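Putative polyketide synthase (Brevibacillus brevis, PDB 6HP2) acts as an O-methyltransferase domain, binding S-adenosyl-L-homocysteine, in a polyketide synthase multienzyme that probably helps make the antibiotic bacillaene. Local coordinates at residues 112-117 against 145-150; 242-247 against 315-320; 292-295 against 301-304. One frame throughout, in Å; residues are numbered along the deposited sequence.

Interaction 1. Residues 112-117 against 145-150; sequences QIAELY and GARAKI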
ATOM      1  N   GLN A 112      -7.449  -4.045  12.341  1.00 28.82           N
ATOM      2  CA  GLN A 112      -6.459  -4.893  13.010  1.00 32.25           C
ATOM      3  C   GLN A 112      -5.498  -4.080  13.888  1.00 31.93           C
ATOM      4  O   GLN A 112      -5.054  -4.576  14.944  1.00 28.69           O
ATOM      5  CB  GLN A 112      -5.667  -5.715  12.002  1.00 35.03           C
ATOM      6  CG  GLN A 112      -6.474  -6.882  11.354  1.00 34.65           C
ATOM      7  CD  GLN A 112      -5.646  -7.637  10.297  1.00 45.79           C
ATOM      8  OE1 GLN A 112      -4.530  -7.217   9.904  1.00 40.08           O
ATOM      9  NE2 GLN A 112      -6.186  -8.715   9.820  1.00 45.55           N
ATOM     10  N   ILE A 113      -5.123  -2.854  13.461  1.00 28.73           N
ATOM     11  CA  ILE A 113      -4.240  -2.030  14.308  1.00 27.89           C
ATOM     12  C   ILE A 113      -4.956  -1.690  15.617  1.00 30.73           C
ATOM     13  O   ILE A 113      -4.370  -1.728  16.712  1.00 28.77           O
ATOM     14  CB  ILE A 113      -3.773  -0.757  13.583  1.00 25.80           C
ATOM     15  CG1 ILE A 113      -2.836  -1.097  12.450  1.00 30.13           C
ATOM     16  CG2 ILE A 113      -3.113   0.214  14.583  1.00 27.20           C
ATOM     17  CD1 ILE A 113      -2.575   0.054  11.538  1.00 27.01           C
ATOM     18  N   ALA A 114      -6.222  -1.294  15.514  1.00 33.27           N
ATOM     19  CA  ALA A 114      -6.991  -0.947  16.704  1.00 36.13           C
ATOM     20  C   ALA A 114      -7.184  -2.150  17.615  1.00 31.03           C
ATOM     21  O   ALA A 114      -7.164  -2.023  18.854  1.00 34.81           O
ATOM     22  CB  ALA A 114      -8.348  -0.374  16.302  1.00 31.77           C
ATOM     23  N   GLU A 115      -7.382  -3.330  17.034  1.00 37.70           N
ATOM     24  CA  GLU A 115      -7.558  -4.514  17.865  1.00 37.93           C
ATOM     25  C   GLU A 115      -6.261  -4.870  18.574  1.00 42.08           C
ATOM     26  O   GLU A 115      -6.255  -5.185  19.770  1.00 37.37           O
ATOM     27  CB  GLU A 115      -8.024  -5.707  17.042  1.00 43.91           C
ATOM     28  CG  GLU A 115      -9.468  -5.786  16.749  1.00 60.52           C
ATOM     29  CD  GLU A 115      -9.851  -7.166  16.214  1.00 76.08           C
ATOM     30  OE1 GLU A 115     -10.684  -7.852  16.842  1.00 90.12           O
ATOM     31  OE2 GLU A 115      -9.302  -7.562  15.170  1.00 65.70           O
ATOM     32  N   LEU A 116      -5.151  -4.869  17.837  1.00 33.70           N
ATOM     33  CA  LEU A 116      -3.879  -5.289  18.415  1.00 34.44           C
ATOM     34  C   LEU A 116      -3.322  -4.267  19.412  1.00 35.27           C
ATOM     35  O   LEU A 116      -2.566  -4.644  20.323  1.00 37.06           O
ATOM     36  CB  LEU A 116      -2.869  -5.537  17.297  1.00 39.03           C
ATOM     37  CG  LEU A 116      -1.574  -6.273  17.601  1.00 56.48           C
ATOM     38  CD1 LEU A 116      -1.792  -7.521  18.435  1.00 48.25           C
ATOM     39  CD2 LEU A 116      -0.897  -6.622  16.275  1.00 87.88           C
ATOM     40  N   TYR A 117      -3.661  -2.983  19.254  1.00 34.08           N
ATOM     41  CA  TYR A 117      -3.077  -1.881  20.049  1.00 28.92           C
ATOM     42  C   TYR A 117      -4.256  -1.082  20.586  1.00 37.00           C
ATOM     43  O   TYR A 117      -4.616  -0.023  20.038  1.00 32.57           O
ATOM     44  CB  TYR A 117      -2.111  -1.026  19.213  1.00 28.95           C
ATOM     45  CG  TYR A 117      -0.882  -1.812  18.833  1.00 26.67           C
ATOM     46  CD1 TYR A 117       0.073  -2.136  19.789  1.00 33.98           C
ATOM     47  CD2 TYR A 117      -0.675  -2.257  17.518  1.00 25.88           C
ATOM     48  CE1 TYR A 117       1.201  -2.903  19.457  1.00 37.25           C
ATOM     49  CE2 TYR A 117       0.412  -3.023  17.179  1.00 30.56           C
ATOM     50  CZ  TYR A 117       1.349  -3.329  18.119  1.00 34.04           C
ATOM     51  OH  TYR A 117       2.465  -4.062  17.795  1.00 31.89           O
ATOM     52  N   GLY A 145     -15.995   0.573  17.757  1.00 46.01           N
ATOM     53  CA  GLY A 145     -16.464   1.872  17.310  1.00 50.05           C
ATOM     54  C   GLY A 145     -15.929   3.068  18.059  1.00 40.07           C
ATOM     55  O   GLY A 145     -15.929   4.168  17.505  1.00 44.53           O
ATOM     56  N   ALA A 146     -15.519   2.903  19.315  1.00 48.57           N
ATOM     57  CA  ALA A 146     -15.001   4.035  20.071  1.00 53.89           C
ATOM     58  C   ALA A 146     -13.586   4.396  19.667  1.00 51.05           C
ATOM     59  O   ALA A 146     -13.089   5.466  20.045  1.00 48.35           O
ATOM     60  CB  ALA A 146     -15.017   3.761  21.587  1.00 44.28           C
ATOM     61  N   ARG A 147     -12.931   3.545  18.898  1.00 35.21           N
ATOM     62  CA  ARG A 147     -11.539   3.822  18.521  1.00 41.92           C
ATOM     63  C   ARG A 147     -11.231   3.690  17.039  1.00 42.37           C
ATOM     64  O   ARG A 147     -10.135   4.059  16.612  1.00 40.15           O
ATOM     65  CB  ARG A 147     -10.600   2.898  19.283  1.00 33.82           C
ATOM     66  CG  ARG A 147     -10.555   3.217  20.758  1.00 42.94           C
ATOM     67  CD  ARG A 147      -9.528   2.370  21.449  1.00 53.89           C
ATOM     68  NE  ARG A 147      -9.821   0.940  21.388  1.00 49.48           N
ATOM     69  CZ  ARG A 147      -9.191   0.061  20.620  1.00 40.49           C
ATOM     70  NH1 ARG A 147      -8.172   0.454  19.810  1.00 46.11           N
ATOM     71  NH2 ARG A 147      -9.517  -1.232  20.713  1.00 35.89           N
ATOM     72  N   ALA A 148     -12.145   3.196  16.244  1.00 29.86           N
ATOM     73  CA  ALA A 148     -11.902   3.030  14.804  1.00 28.04           C
ATOM     74  C   ALA A 148     -13.116   3.549  14.073  1.00 31.63           C
ATOM     75  O   ALA A 148     -14.242   3.295  14.518  1.00 30.23           O
ATOM     76  CB  ALA A 148     -11.672   1.592  14.445  1.00 33.75           C
ATOM     77  N   LYS A 149     -12.881   4.319  13.001  1.00 27.36           N
ATOM     78  CA  LYS A 149     -13.983   4.881  12.250  1.00 28.04           C
ATOM     79  C   LYS A 149     -13.534   5.048  10.801  1.00 26.05           C
ATOM     80  O   LYS A 149     -12.412   5.507  10.534  1.00 29.31           O
ATOM     81  CB  LYS A 149     -14.444   6.217  12.808  1.00 37.91           C
ATOM     82  CG  LYS A 149     -15.745   6.721  12.170  1.00 48.21           C
ATOM     83  CD  LYS A 149     -16.196   8.040  12.783  1.00 67.98           C
ATOM     84  CE  LYS A 149     -17.575   8.449  12.275  1.00 92.19           C
ATOM     85  NZ  LYS A 149     -18.095   9.668  12.959  1.00110.78           N
ATOM     86  N   ILE A 150     -14.424   4.706   9.867  1.00 27.19           N
ATOM     87  CA  ILE A 150     -14.111   4.843   8.443  1.00 24.98           C
ATOM     88  C   ILE A 150     -15.064   5.837   7.803  1.00 30.11           C
ATOM     89  O   ILE A 150     -16.271   5.817   8.076  1.00 28.49           O
ATOM     90  CB  ILE A 150     -14.182   3.484   7.727  1.00 28.53           C
ATOM     91  CG1 ILE A 150     -13.023   2.626   8.237  1.00 26.38           C
ATOM     92  CG2 ILE A 150     -14.123   3.679   6.217  1.00 27.61           C
ATOM     93  CD1 ILE A 150     -13.170   1.143   7.925  1.00 32.57           C
TER

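Interaction 2. Residues 242-247 against 315-320; sequences SPQIAN and PYPEAL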
ATOM      1  N   SER A 242       9.621  -5.003  -6.892  1.00 24.90           N
ATOM      2  CA  SER A 242       9.226  -5.343  -8.262  1.00 28.15           C
ATOM      3  C   SER A 242       9.493  -6.790  -8.696  1.00 22.51           C
ATOM      4  O   SER A 242       8.600  -7.431  -9.248  1.00 24.16           O
ATOM      5  CB  SER A 242       9.840  -4.366  -9.275  1.00 28.46           C
ATOM      6  OG  SER A 242       9.725  -3.030  -8.827  1.00 24.18           O
ATOM      7  N   PRO A 243      10.706  -7.316  -8.452  1.00 23.05           N
ATOM      8  CA  PRO A 243      10.894  -8.694  -8.922  1.00 27.00           C
ATOM      9  C   PRO A 243       9.978  -9.696  -8.225  1.00 30.38           C
ATOM     10  O   PRO A 243       9.433 -10.583  -8.879  1.00 26.21           O
ATOM     11  CB  PRO A 243      12.365  -8.993  -8.590  1.00 25.93           C
ATOM     12  CG  PRO A 243      12.988  -7.674  -8.271  1.00 34.14           C
ATOM     13  CD  PRO A 243      11.886  -6.827  -7.721  1.00 32.29           C
ATOM     14  N   GLN A 244       9.821  -9.562  -6.913  1.00 23.91           N
ATOM     15  CA  GLN A 244       8.975 -10.476  -6.156  1.00 26.96           C
ATOM     16  C   GLN A 244       7.509 -10.385  -6.577  1.00 21.01           C
ATOM     17  O   GLN A 244       6.823 -11.401  -6.665  1.00 23.46           O
ATOM     18  CB  GLN A 244       9.120 -10.237  -4.657  1.00 23.36           C
ATOM     19  CG  GLN A 244      10.480 -10.623  -4.099  1.00 31.02           C
ATOM     20  CD  GLN A 244      11.601  -9.746  -4.622  1.00 25.77           C
ATOM     21  OE1 GLN A 244      11.438  -8.537  -4.776  1.00 27.65           O
ATOM     22  NE2 GLN A 244      12.749 -10.352  -4.894  1.00 29.80           N
ATOM     23  N   ILE A 245       7.027  -9.175  -6.833  1.00 20.81           N
ATOM     24  CA  ILE A 245       5.646  -8.997  -7.262  1.00 22.30           C
ATOM     25  C   ILE A 245       5.459  -9.667  -8.603  1.00 21.57           C
ATOM     26  O   ILE A 245       4.516 -10.431  -8.803  1.00 23.35           O
ATOM     27  CB  ILE A 245       5.281  -7.525  -7.415  1.00 20.50           C
ATOM     28  CG1 ILE A 245       5.422  -6.832  -6.076  1.00 24.86           C
ATOM     29  CG2 ILE A 245       3.860  -7.383  -7.939  1.00 24.17           C
ATOM     30  CD1 ILE A 245       4.483  -7.349  -5.014  1.00 27.44           C
ATOM     31  N   ALA A 246       6.362  -9.375  -9.530  1.00 26.65           N
ATOM     32  CA  ALA A 246       6.290 -10.016 -10.839  1.00 27.29           C
ATOM     33  C   ALA A 246       6.338 -11.544 -10.702  1.00 22.24           C
ATOM     34  O   ALA A 246       5.697 -12.251 -11.482  1.00 25.46           O
ATOM     35  CB  ALA A 246       7.446  -9.520 -11.749  1.00 28.18           C
ATOM     36  N   ASN A 247       7.083 -12.078  -9.727  1.00 26.76           N
ATOM     37  CA  ASN A 247       7.065 -13.534  -9.528  1.00 27.42           C
ATOM     38  C   ASN A 247       5.654 -14.031  -9.189  1.00 28.40           C
ATOM     39  O   ASN A 247       5.203 -15.057  -9.699  1.00 28.85           O
ATOM     40  CB  ASN A 247       7.974 -13.972  -8.401  1.00 24.30           C
ATOM     41  CG  ASN A 247       9.431 -13.810  -8.714  1.00 34.57           C
ATOM     42  OD1 ASN A 247       9.815 -13.793  -9.858  1.00 28.07           O
ATOM     43  ND2 ASN A 247      10.251 -13.740  -7.679  1.00 28.21           N
ATOM     44  N   PRO A 315      16.631  -3.810  -2.011  1.00 31.75           N
ATOM     45  CA  PRO A 315      15.875  -5.012  -2.433  1.00 26.45           C
ATOM     46  C   PRO A 315      15.020  -5.578  -1.309  1.00 22.38           C
ATOM     47  O   PRO A 315      15.450  -5.709  -0.153  1.00 24.95           O
ATOM     48  CB  PRO A 315      16.955  -6.024  -2.872  1.00 34.02           C
ATOM     49  CG  PRO A 315      18.228  -5.157  -3.101  1.00 40.79           C
ATOM     50  CD  PRO A 315      18.109  -3.969  -2.134  1.00 27.84           C
ATOM     51  N   TYR A 316      13.764  -5.929  -1.589  1.00 23.50           N
ATOM     52  CA  TYR A 316      12.869  -6.481  -0.559  1.00 23.36           C
ATOM     53  C   TYR A 316      13.429  -7.705   0.186  1.00 22.39           C
ATOM     54  O   TYR A 316      13.216  -7.841   1.390  1.00 24.49           O
ATOM     55  CB  TYR A 316      11.499  -6.766  -1.194  1.00 26.18           C
ATOM     56  CG  TYR A 316      10.464  -7.388  -0.293  1.00 29.17           C
ATOM     57  CD1 TYR A 316       9.709  -6.605   0.566  1.00 24.82           C
ATOM     58  CD2 TYR A 316      10.204  -8.750  -0.337  1.00 23.86           C
ATOM     59  CE1 TYR A 316       8.745  -7.164   1.378  1.00 23.88           C
ATOM     60  CE2 TYR A 316       9.241  -9.319   0.471  1.00 23.36           C
ATOM     61  CZ  TYR A 316       8.514  -8.519   1.325  1.00 23.01           C
ATOM     62  OH  TYR A 316       7.551  -9.067   2.137  1.00 27.32           O
ATOM     63  N   PRO A 317      14.129  -8.617  -0.565  1.00 24.93           N
ATOM     64  CA  PRO A 317      14.676  -9.738   0.206  1.00 29.62           C
ATOM     65  C   PRO A 317      15.644  -9.295   1.275  1.00 33.03           C
ATOM     66  O   PRO A 317      15.706  -9.935   2.333  1.00 27.90           O
ATOM     67  CB  PRO A 317      15.395 -10.589  -0.836  1.00 29.09           C
ATOM     68  CG  PRO A 317      14.646 -10.229  -2.163  1.00 33.64           C
ATOM     69  CD  PRO A 317      14.386  -8.763  -2.015  1.00 26.99           C
ATOM     70  N   GLU A 318      16.364  -8.191   1.034  1.00 28.00           N
ATOM     71  CA  GLU A 318      17.327  -7.702   2.023  1.00 27.35           C
ATOM     72  C   GLU A 318      16.596  -7.109   3.207  1.00 24.32           C
ATOM     73  O   GLU A 318      16.961  -7.376   4.357  1.00 28.18           O
ATOM     74  CB  GLU A 318      18.279  -6.669   1.409  1.00 46.85           C
ATOM     75  CG  GLU A 318      19.239  -6.024   2.405  1.00 82.14           C
ATOM     76  CD  GLU A 318      19.983  -4.812   1.825  1.00 74.49           C
ATOM     77  OE1 GLU A 318      20.358  -4.843   0.626  1.00 54.80           O
ATOM     78  OE2 GLU A 318      20.175  -3.828   2.566  1.00 68.22           O
ATOM     79  N   ALA A 319      15.559  -6.300   2.941  1.00 27.40           N
ATOM     80  CA  ALA A 319      14.728  -5.745   4.008  1.00 27.66           C
ATOM     81  C   ALA A 319      13.975  -6.829   4.779  1.00 27.58           C
ATOM     82  O   ALA A 319      13.818  -6.736   6.013  1.00 26.08           O
ATOM     83  CB  ALA A 319      13.744  -4.741   3.418  1.00 30.02           C
ATOM     84  N   LEU A 320      13.432  -7.818   4.067  1.00 26.10           N
ATOM     85  CA  LEU A 320      12.750  -8.929   4.720  1.00 26.01           C
ATOM     86  C   LEU A 320      13.704  -9.691   5.628  1.00 31.99           C
ATOM     87  O   LEU A 320      13.375 -10.003   6.777  1.00 26.02           O
ATOM     88  CB  LEU A 320      12.174  -9.873   3.663  1.00 27.43           C
ATOM     89  CG  LEU A 320      11.521 -11.160   4.090  1.00 31.48           C
ATOM     90  CD1 LEU A 320      10.296 -10.921   5.018  1.00 33.29           C
ATOM     91  CD2 LEU A 320      11.116 -11.962   2.819  1.00 32.45           C
TER
HETATM   92  O   HOH W   1      13.742  -6.857  -4.835  1.00 31.65           O

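Interaction 3. Residues 292-295 against 301-304; sequences KKAP and KRCE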
ATOM      1  N   LYS A 292       9.398  10.641   6.365  1.00 25.16           N
ATOM      2  CA  LYS A 292       9.442  11.477   7.548  1.00 24.49           C
ATOM      3  C   LYS A 292       9.252  12.904   7.090  1.00 24.13           C
ATOM      4  O   LYS A 292       9.529  13.247   5.931  1.00 30.49           O
ATOM      5  CB  LYS A 292      10.786  11.306   8.304  1.00 29.22           C
ATOM      6  CG  LYS A 292      11.047   9.910   8.797  1.00 50.87           C
ATOM      7  CD  LYS A 292      10.133   9.517   9.955  1.00 62.19           C
ATOM      8  CE  LYS A 292      10.359   8.069  10.380  1.00 73.15           C
ATOM      9  NZ  LYS A 292       9.887   7.814  11.781  1.00 69.24           N
ATOM     10  N   LYS A 293       8.881  13.763   8.043  1.00 29.49           N
ATOM     11  CA  LYS A 293       8.785  15.197   7.781  1.00 35.98           C
ATOM     12  C   LYS A 293      10.106  15.893   8.066  1.00 32.74           C
ATOM     13  O   LYS A 293      10.743  15.648   9.091  1.00 37.55           O
ATOM     14  CB  LYS A 293       7.705  15.814   8.634  1.00 42.65           C
ATOM     15  CG  LYS A 293       6.773  16.778   7.944  1.00 45.73           C
ATOM     16  CD  LYS A 293       5.547  17.037   8.866  1.00 49.40           C
ATOM     17  CE  LYS A 293       4.603  18.090   8.287  1.00 52.14           C
ATOM     18  NZ  LYS A 293       3.531  18.433   9.269  1.00 50.42           N
ATOM     19  N   ALA A 294      10.510  16.778   7.163  1.00 31.99           N
ATOM     20  CA  ALA A 294      11.796  17.494   7.257  1.00 29.86           C
ATOM     21  C   ALA A 294      11.572  18.987   7.047  1.00 37.01           C
ATOM     22  O   ALA A 294      12.212  19.630   6.191  1.00 40.98           O
ATOM     23  CB  ALA A 294      12.815  16.947   6.269  1.00 41.70           C
ATOM     24  N   PRO A 295      10.687  19.585   7.851  1.00 49.86           N
ATOM     25  CA  PRO A 295      10.285  20.986   7.581  1.00 56.29           C
ATOM     26  C   PRO A 295      11.420  21.982   7.720  1.00 55.87           C
ATOM     27  O   PRO A 295      11.351  23.088   7.150  1.00 55.10           O
ATOM     28  CB  PRO A 295       9.182  21.245   8.621  1.00 60.83           C
ATOM     29  CG  PRO A 295       9.554  20.332   9.771  1.00 69.96           C
ATOM     30  CD  PRO A 295      10.184  19.091   9.152  1.00 62.67           C
ATOM     31  N   LYS A 301      17.501  20.665  -0.436  1.00 37.93           N
ATOM     32  CA  LYS A 301      18.126  19.592   0.325  1.00 40.32           C
ATOM     33  C   LYS A 301      17.188  18.409   0.485  1.00 33.77           C
ATOM     34  O   LYS A 301      17.624  17.242   0.503  1.00 36.76           O
ATOM     35  CB  LYS A 301      18.555  20.113   1.699  1.00 46.80           C
ATOM     36  CG  LYS A 301      19.854  20.962   1.674  1.00 72.59           C
ATOM     37  CD  LYS A 301      21.058  20.113   1.281  1.00 83.07           C
ATOM     38  CE  LYS A 301      22.366  20.802   1.597  1.00 87.88           C
ATOM     39  NZ  LYS A 301      22.515  22.079   0.854  1.00 98.76           N
ATOM     40  N   ARG A 302      15.894  18.675   0.593  1.00 32.66           N
ATOM     41  CA  ARG A 302      14.945  17.569   0.568  1.00 30.23           C
ATOM     42  C   ARG A 302      15.009  16.824  -0.757  1.00 37.19           C
ATOM     43  O   ARG A 302      14.940  15.577  -0.784  1.00 34.86           O
ATOM     44  CB  ARG A 302      13.538  18.074   0.846  1.00 38.57           C
ATOM     45  CG  ARG A 302      13.372  18.639   2.276  1.00 42.43           C
ATOM     46  CD  ARG A 302      11.917  18.782   2.707  1.00 46.94           C
ATOM     47  NE  ARG A 302      11.173  19.784   1.980  1.00 48.53           N
ATOM     48  CZ  ARG A 302      10.954  21.020   2.412  1.00 45.25           C
ATOM     49  NH1 ARG A 302      11.416  21.419   3.593  1.00 41.75           N
ATOM     50  NH2 ARG A 302      10.260  21.862   1.673  1.00 44.96           N
ATOM     51  N   CYS A 303      15.136  17.562  -1.865  1.00 36.22           N
ATOM     52  CA  CYS A 303      15.250  16.918  -3.183  1.00 36.39           C
ATOM     53  C   CYS A 303      16.502  16.072  -3.278  1.00 35.11           C
ATOM     54  O   CYS A 303      16.463  14.939  -3.755  1.00 34.97           O
ATOM     55  CB  CYS A 303      15.266  17.971  -4.300  1.00 34.32           C
ATOM     56  SG  CYS A 303      13.628  18.639  -4.577  1.00 36.69           S
ATOM     57  N   GLU A 304      17.627  16.604  -2.801  1.00 35.61           N
ATOM     58  CA  GLU A 304      18.879  15.873  -2.897  1.00 35.14           C
ATOM     59  C   GLU A 304      18.833  14.635  -2.030  1.00 30.50           C
ATOM     60  O   GLU A 304      19.317  13.569  -2.433  1.00 36.65           O
ATOM     61  CB  GLU A 304      20.061  16.790  -2.496  1.00 37.51           C
ATOM     62  CG  GLU A 304      20.180  17.948  -3.470  1.00 54.91           C
ATOM     63  CD  GLU A 304      21.303  18.908  -3.108  1.00 72.65           C
ATOM     64  OE1 GLU A 304      21.771  19.620  -4.027  1.00 70.91           O
ATOM     65  OE2 GLU A 304      21.699  18.933  -1.911  1.00 65.00           O
TER

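Interaction 1. Residues 112-117 against 145-150
Arg-147 reaches from the loop just before strand 148-152 to the C-terminal end of helix 108-116 and grips the carbonyl oxygen of Ala-114, within the Rossmann-like fold of the methyltransferase domain. The polar part is a two-pronged hydrogen bond to one acceptor. NH1 of Arg-147 lies 2.8 Å from Ala-114 O, with an N-H...O angle of 151°, and NH2 of Arg-147 donates to the same O at 3.1 Å along a more bent path. The oxygen sits at the outer edge of the guanidinium, almost in its plane, whereas both nitrogens approach from one face of the carbonyl. A bend at chi3 (-63°) turns the otherwise extended arginine chain so that its end meets the helix. Ala-114 lies in the last turn of the helix, and the two guanidinium nitrogens supply its carbonyl with donors. NH1 also bonds Ile-120 O, at the approach to the neighbouring strand 121-126, so one cationic group joins the helix end to the sheet edge.

The apolar part is small. The methyl groups of Ala-114 and Ala-148 point toward each other, and both rest on Thr-122 of strand 121-126, which pairs with the edge strand. This is where the CA atoms of the two segments come nearest, and Ala-114 CB lies 4.3 Å from Ala-148 CB.

Interaction 2. Residues 242-247 against 315-320
Gln-244, on helix 242-249, extends toward the first turn of helix 316-326 and meets Tyr-316 and Pro-317. From CB, a bend at chi2 (66°) turns the amide toward the start of helix 316-326, and CG approaches the Tyr-316 ring obliquely. CD of Gln-244 comes to 3.9 Å from both CG and CD of Pro-317. The amide then divides its contacts: OE1 stands 4.0 Å from Tyr-316 CB, and NE2 packs against the proline ring, 3.3 Å from Pro-317 CG. The amide and tyrosine planes are inclined by 31°.

A water links the two helices. It donates to Gln-244 OE1 at 2.9 Å and accepts a weak bond from Tyr-316 N at 3.4 Å. Helix 242-249 follows strand 233-240, and Tyr-316 pairs through its backbone with Asp-240 of that strand. The tyrosine side chain packs on helix 70-88, where its OH bonds Glu-82.

No direct hydrogen bond crosses between the segments. The helices are joined by van der Waals packing of a glutamine amide on a proline ring and by a water, which lets a buried polar oxygen find a donor where the opposing surface is largely hydrocarbon.

Interaction 3. Residues 292-295 against 301-304
The guanidinium of Arg-302 meets the residues just after strand 284-293 by its edge. The carbonyl oxygens of Ala-294 and Pro-295 both lie along its rim, near the plane, on the side of NH1. The nearer belongs to Ala-294: NH1 of Arg-302 donates to Ala-294 O at 3.3 Å, with an N-H...O angle of 150°. This is a long but fairly straight bond, in which the acceptor is tilted 18° from the guanidinium plane while the donor stands above the plane of the carbonyl and misses its lone pairs. Pro-295 O is 3.9 Å from Arg-302 NH1, a neighbour and no more.

The aliphatic part of the arginine also touches Ala-294. Its CD lies 3.6 Å from Ala-294 O and 4.1 Å from Ala-294 CB, and the alanine methyl points toward the helix. The chain leaves helix 299-310 with CG anti to the carbonyl carbon, chi1 -65°, and a bend at chi3 turns the head to bring NH1 to the loop after the strand.

A further bond holds the side chain: NE of Arg-302 donates to Ala-229 O, near the end of helix 221-230. Ala-294 and Arg-302 also both touch Val-234 of strand 233-240, whose neighbour in the sheet is strand 284-293.

Five residues separate the two segments, so the contact closes a short connection in which the chain leaves the strand and turns into the helix. Chemically, a largely buried cation is bonded through NH1 and NE to main-chain carbonyl oxygens, whose partial negative charge probably stabilises it, and the NE bond to Ala-229 limits how the head can rotate.

In the fold
The three contacts lie far apart, with centres 26 to 31 Å from one another and no touching atoms. Interaction 1 comes first along the chain and belongs to the edge strand 148-152 of the eight-stranded mixed sheet; interaction 3 lies at the end of strand 284-293 in the same sheet. Interaction 2 joins helices 242-249 and 316-326, on the other side of the chain's centre from interaction 1; its two segments bracket interaction 3 in sequence. Interactions 1 and 3 each link a helix to the sheet or its margin, and interaction 2 links two helices. The side chain of Tyr-316 lies about 8 Å from that of the ligand-binding Arg-84, against about 12 Å for the side chain of Tyr-117.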